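Local coordinates for DNA helicase RecQ (Deinococcus radiodurans, PDB 2RHF), which probably couples ATP hydrolysis to 3'-5' unwinding of duplex DNA in repair and recombination, this chain being its third, C-terminal HRDC domain, at residues A[36-41]-A[50-55]; A[44-49]-A[66-71]. One frame throughout, in Å; residues are numbered along the deposited sequence.

After helix 4-22 and the short helix 26-29, the chain enters helix 32-41, whose last part is the first half of contact 1. Segment 44-49, in and before helix 46-49, follows as the first half of contact 2. The chain then returns to helix 32-41 through 50-55, closing contact 1 over a loop of eight residues. Helix 57-76 comes last, and its residues 66-71 close contact 2 over sixteen. The segments alternate along the chain, so the two closures cross. They meet in one apolar cluster: Leu38 and Leu55 of contact 1 pack on Leu49 and Ile67 of contact 2, tying helix 32-41, helix 46-49 and helix 57-76 together.

Contact 1 (A[36-41]-A[50-55]); sequences EALAAR and AEVPGL
The guanidinium of Arg41 has Glu51 O over one face, 3.6 Å above the plane and displaced toward the rim, while Glu51 OE1 stands at its edge, in plane. Arg41 NH2 and Glu51 OE1 form a salt bridge at 3.5 Å, a long one. The guanidinium and carboxylate planes are 89° apart, so a single nitrogen meets a single oxygen and the two groups do not pair side by side. NH2 also lies 3.4 Å from Glu51 CB, which makes the approach partly a packing contact. The Arg41 chain runs out straight at chi2 and then bends at chi3 (67°), turning the guanidinium toward Glu51, and its CD passes near the ring of Pro53.

Beneath this exposed ion pair the contact is apolar. Val52 turns its two methyls to helix 32-41: CG1, anti to the backbone N (chi1 176°), rests 3.8 Å from Ala37 CB, and CG2 is 3.9 Å from Leu38 CD2. The side chains of Leu38 and Val52 cross at about a right angle, with Leu38 CD2 in reach of both valine methyls. Pro53 CD adds a flank at 4.1 Å from Ala37 CB, and Leu55 CD2 meets Leu38 CD2 more loosely at 4.4 Å. Leu38 also packs on Leu11 of helix 4-22, which carries the contact into the core. Val52 to Leu55 form a type II turn, closed by a weak Leu55 N to Val52 O bond, with Gly54 at the positive-phi position. Packed against helix 32-41, this turn is consistent with the hairpin of a helix-hairpin-helix-like element, as in HRDC-like domains.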
loop_
_atom_site.group_PDB
_atom_site.type_symbol
_atom_site.label_atom_id
_atom_site.label_comp_id
_atom_site.label_asym_id
_atom_site.label_seq_id
_atom_site.Cartn_x
_atom_site.Cartn_y
_atom_site.Cartn_z
ATOM N N GLU A 36 -6.909 -1.411 3.618
ATOM C CA GLU A 36 -7.878 -2.445 3.348
ATOM C C GLU A 36 -8.276 -2.487 1.893
ATOM O O GLU A 36 -8.450 -3.565 1.337
ATOM C CB GLU A 36 -9.087 -2.270 4.240
ATOM C CG GLU A 36 -8.782 -2.739 5.657
ATOM C CD GLU A 36 -9.537 -2.026 6.730
ATOM O OE1 GLU A 36 -10.584 -1.395 6.451
ATOM O OE2 GLU A 36 -9.068 -2.105 7.874
ATOM N N ALA A 37 -8.429 -1.323 1.275
ATOM C CA ALA A 37 -8.749 -1.266 -0.144
ATOM C C ALA A 37 -7.599 -1.822 -0.993
ATOM O O ALA A 37 -7.836 -2.512 -1.986
ATOM C CB ALA A 37 -9.096 0.164 -0.547
ATOM N N LEU A 38 -6.359 -1.531 -0.613
ATOM C CA LEU A 38 -5.202 -2.096 -1.302
ATOM C C LEU A 38 -5.185 -3.608 -1.218
ATOM O O LEU A 38 -4.943 -4.298 -2.210
ATOM C CB LEU A 38 -3.905 -1.506 -0.747
ATOM C CG LEU A 38 -3.643 -0.031 -1.058
ATOM C CD1 LEU A 38 -2.512 0.515 -0.210
ATOM C CD2 LEU A 38 -3.358 0.172 -2.565
ATOM N N ALA A 39 -5.452 -4.138 -0.029
ATOM C CA ALA A 39 -5.443 -5.581 0.169
ATOM C C ALA A 39 -6.574 -6.261 -0.594
ATOM O O ALA A 39 -6.385 -7.348 -1.138
ATOM C CB ALA A 39 -5.510 -5.925 1.651
ATOM N N ALA A 40 -7.742 -5.622 -0.637
ATOM C CA ALA A 40 -8.907 -6.190 -1.311
ATOM C C ALA A 40 -8.770 -6.107 -2.823
ATOM O O ALA A 40 -9.077 -7.066 -3.528
ATOM C CB ALA A 40 -10.182 -5.472 -0.850
ATOM N N ARG A 41 -8.333 -4.959 -3.322
ATOM C CA ARG A 41 -8.287 -4.716 -4.765
ATOM C C ARG A 41 -7.035 -5.280 -5.424
ATOM O O ARG A 41 -7.025 -5.519 -6.630
ATOM C CB ARG A 41 -8.408 -3.224 -5.060
ATOM C CG ARG A 41 -9.761 -2.615 -4.620
ATOM C CD ARG A 41 -9.790 -1.117 -4.816
ATOM N NE ARG A 41 -9.741 -0.796 -6.237
ATOM C CZ ARG A 41 -10.801 -0.710 -7.039
ATOM N NH1 ARG A 41 -12.029 -0.885 -6.562
ATOM N NH2 ARG A 41 -10.633 -0.449 -8.322
ATOM N N ALA A 50 -4.574 4.142 -9.096
ATOM C CA ALA A 50 -5.367 5.368 -9.231
ATOM C C ALA A 50 -6.836 5.145 -8.904
ATOM O O ALA A 50 -7.571 6.095 -8.668
ATOM C CB ALA A 50 -5.211 5.954 -10.637
ATOM N N GLU A 51 -7.263 3.886 -8.892
ATOM C CA GLU A 51 -8.639 3.531 -8.588
ATOM C C GLU A 51 -8.876 3.233 -7.099
ATOM O O GLU A 51 -10.008 2.985 -6.694
ATOM C CB GLU A 51 -9.060 2.336 -9.444
ATOM C CG GLU A 51 -8.977 2.603 -10.950
ATOM C CD GLU A 51 -8.970 1.334 -11.793
ATOM O OE1 GLU A 51 -8.845 0.223 -11.227
ATOM O OE2 GLU A 51 -9.080 1.454 -13.035
ATOM N N VAL A 52 -7.819 3.261 -6.289
ATOM C CA VAL A 52 -7.930 2.903 -4.871
ATOM C C VAL A 52 -8.425 4.089 -4.036
ATOM O O VAL A 52 -7.758 5.123 -3.989
ATOM C CB VAL A 52 -6.577 2.422 -4.314
ATOM C CG1 VAL A 52 -6.687 2.138 -2.806
ATOM C CG2 VAL A 52 -6.119 1.178 -5.064
ATOM N N PRO A 53 -9.604 3.944 -3.368
ATOM C CA PRO A 53 -10.116 5.039 -2.535
ATOM C C PRO A 53 -9.151 5.468 -1.434
ATOM O O PRO A 53 -8.567 4.630 -0.740
ATOM C CB PRO A 53 -11.394 4.450 -1.916
ATOM C CG PRO A 53 -11.806 3.372 -2.828
ATOM C CD PRO A 53 -10.536 2.797 -3.391
ATOM N N GLY A 54 -8.985 6.777 -1.285
ATOM C CA GLY A 54 -8.246 7.329 -0.173
ATOM C C GLY A 54 -6.749 7.419 -0.360
ATOM O O GLY A 54 -6.065 8.007 0.473
ATOM N N LEU A 55 -6.219 6.836 -1.443
ATOM C CA LEU A 55 -4.776 6.846 -1.648
ATOM C C LEU A 55 -4.285 8.184 -2.197
ATOM O O LEU A 55 -3.543 8.881 -1.534
ATOM C CB LEU A 55 -4.324 5.664 -2.517
ATOM C CG LEU A 55 -2.818 5.506 -2.699
ATOM C CD1 LEU A 55 -2.112 5.305 -1.370
ATOM C CD2 LEU A 55 -2.535 4.354 -3.634
#

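Contact 2 (A[44-49]-A[66-71]); sequences RTLAEL and RILDAI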
loop_
_atom_site.group_PDB
_atom_site.type_symbol
_atom_site.label_atom_id
_atom_site.label_comp_id
_atom_site.label_asym_id
_atom_site.label_seq_id
_atom_site.Cartn_x
_atom_site.Cartn_y
_atom_site.Cartn_z
ATOM N N ARG A 44 -2.089 -3.954 -9.379
ATOM C CA ARG A 44 -0.849 -4.506 -9.953
ATOM C C ARG A 44 -0.180 -3.506 -10.874
ATOM O O ARG A 44 0.896 -3.783 -11.419
ATOM C CB ARG A 44 -1.127 -5.786 -10.755
ATOM C CG ARG A 44 -2.030 -6.799 -10.066
ATOM C CD ARG A 44 -1.431 -7.318 -8.749
ATOM N NE ARG A 44 -0.163 -8.036 -8.912
ATOM C CZ ARG A 44 -0.064 -9.268 -9.409
ATOM N NH1 ARG A 44 -1.152 -9.930 -9.799
ATOM N NH2 ARG A 44 1.122 -9.839 -9.508
ATOM N N THR A 45 -0.833 -2.364 -11.075
ATOM C CA THR A 45 -0.371 -1.341 -12.013
ATOM C C THR A 45 -0.654 0.033 -11.437
ATOM O O THR A 45 -1.480 0.181 -10.528
ATOM C CB THR A 45 -1.131 -1.407 -13.362
ATOM O OG1 THR A 45 -2.515 -1.096 -13.135
ATOM C CG2 THR A 45 -1.011 -2.772 -14.008
ATOM N N LEU A 46 -0.029 1.048 -12.017
ATOM C CA LEU A 46 -0.336 2.427 -11.663
ATOM C C LEU A 46 -1.783 2.779 -11.964
ATOM O O LEU A 46 -2.426 3.486 -11.184
ATOM C CB LEU A 46 0.602 3.389 -12.382
ATOM C CG LEU A 46 2.063 3.337 -11.941
ATOM C CD1 LEU A 46 2.856 4.338 -12.750
ATOM C CD2 LEU A 46 2.233 3.593 -10.445
ATOM N N ALA A 47 -2.302 2.283 -13.091
ATOM C CA ALA A 47 -3.699 2.525 -13.441
ATOM C C ALA A 47 -4.644 2.015 -12.354
ATOM O O ALA A 47 -5.617 2.676 -11.991
ATOM C CB ALA A 47 -4.029 1.875 -14.775
ATOM N N GLU A 48 -4.342 0.840 -11.837
ATOM C CA GLU A 48 -5.139 0.256 -10.787
ATOM C C GLU A 48 -4.963 0.979 -9.452
ATOM O O GLU A 48 -5.920 1.128 -8.702
ATOM C CB GLU A 48 -4.839 -1.235 -10.697
ATOM C CG GLU A 48 -5.364 -1.985 -11.950
ATOM C CD GLU A 48 -4.838 -3.396 -12.101
ATOM O OE1 GLU A 48 -4.322 -3.948 -11.128
ATOM O OE2 GLU A 48 -4.956 -3.969 -13.217
ATOM N N LEU A 49 -3.762 1.469 -9.164
ATOM C CA LEU A 49 -3.559 2.272 -7.940
ATOM C C LEU A 49 -4.420 3.522 -7.928
ATOM O O LEU A 49 -4.933 3.923 -6.878
ATOM C CB LEU A 49 -2.110 2.696 -7.806
ATOM C CG LEU A 49 -1.132 1.651 -7.297
ATOM C CD1 LEU A 49 0.275 2.208 -7.384
ATOM C CD2 LEU A 49 -1.477 1.198 -5.853
ATOM N N ARG A 66 6.538 1.077 -4.315
ATOM C CA ARG A 66 6.736 0.274 -3.106
ATOM C C ARG A 66 5.479 -0.529 -2.743
ATOM O O ARG A 66 5.577 -1.677 -2.301
ATOM C CB ARG A 66 7.151 1.155 -1.916
ATOM C CG ARG A 66 8.428 1.938 -2.055
ATOM C CD ARG A 66 9.624 1.147 -1.626
ATOM N NE ARG A 66 9.687 0.868 -0.191
ATOM C CZ ARG A 66 10.156 1.695 0.752
ATOM N NH1 ARG A 66 10.582 2.919 0.448
ATOM N NH2 ARG A 66 10.193 1.290 2.018
ATOM N N ILE A 67 4.304 0.076 -2.907
ATOM C CA ILE A 67 3.052 -0.607 -2.649
ATOM C C ILE A 67 2.877 -1.780 -3.608
ATOM O O ILE A 67 2.532 -2.891 -3.189
ATOM C CB ILE A 67 1.866 0.377 -2.751
ATOM C CG1 ILE A 67 1.884 1.365 -1.571
ATOM C CG2 ILE A 67 0.534 -0.384 -2.811
ATOM C CD1 ILE A 67 0.975 2.584 -1.747
ATOM N N LEU A 68 3.088 -1.550 -4.896
ATOM C CA LEU A 68 2.948 -2.640 -5.875
ATOM C C LEU A 68 3.914 -3.766 -5.567
ATOM O O LEU A 68 3.565 -4.932 -5.686
ATOM C CB LEU A 68 3.171 -2.133 -7.292
ATOM C CG LEU A 68 2.141 -1.117 -7.803
ATOM C CD1 LEU A 68 2.473 -0.705 -9.232
ATOM C CD2 LEU A 68 0.708 -1.667 -7.718
ATOM N N ASP A 69 5.133 -3.419 -5.166
ATOM C CA ASP A 69 6.152 -4.415 -4.847
ATOM C C ASP A 69 5.754 -5.220 -3.601
ATOM O O ASP A 69 5.976 -6.433 -3.551
ATOM C CB ASP A 69 7.500 -3.687 -4.691
ATOM C CG ASP A 69 8.640 -4.585 -4.244
ATOM O OD1 ASP A 69 8.760 -5.741 -4.720
ATOM O OD2 ASP A 69 9.458 -4.076 -3.442
ATOM N N ALA A 70 5.179 -4.567 -2.592
ATOM C CA ALA A 70 4.701 -5.296 -1.417
ATOM C C ALA A 70 3.628 -6.327 -1.815
ATOM O O ALA A 70 3.685 -7.494 -1.415
ATOM C CB ALA A 70 4.160 -4.336 -0.365
ATOM N N ILE A 71 2.664 -5.892 -2.615
ATOM C CA ILE A 71 1.611 -6.776 -3.085
ATOM C C ILE A 71 2.203 -7.936 -3.898
ATOM O O ILE A 71 1.848 -9.098 -3.678
ATOM C CB ILE A 71 0.578 -5.964 -3.892
ATOM C CG1 ILE A 71 -0.207 -5.038 -2.942
ATOM C CG2 ILE A 71 -0.377 -6.886 -4.661
ATOM C CD1 ILE A 71 -0.980 -3.942 -3.634
HETATM O O HOH W 1 1.116 -5.443 -7.450
#
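Arg44 and Leu68 bring the backbones closest, their CA atoms 5.9 Å apart, where the loop leading into helix 46-49 passes over helix 57-76. Leu68 fills the space between, its CD2 3.8 Å from Arg44 C and its CD1 against the Thr45 backbone. Leu49 and Leu68 reach toward each other tip to tip, Leu49 CG sitting 3.8 Å from Leu68 CD2, while Leu49 CD2 turns to Ile67 CG2 at 4.0 Å. An alanine in place of Leu49 would probably open a gap between helix 46-49 and helix 57-76, leaving Leu68 CD2 and Ile67 CG2 without this partner.

Thr45 is the N-cap of helix 46-49, its OG1 accepting from Glu48 N at 3.0 Å. Glu48 OE1 in turn accepts from Arg44 N at 2.8 Å, on the anti side and 32° out of the carboxylate plane. Bends at chi1, chi2 and chi3 (-62°) curl Arg44 from a CB directed away from helix 57-76 round to Ile71 CG2, and NH2 bonds to Asn72 OD1. A water at the guanidinium edge accepts weakly from NE and lies within hydrogen-bonding distance of Leu68 O. Direct contact is thus chiefly apolar, and polar bonds within 44-49 hold the loop in shape over Leu68.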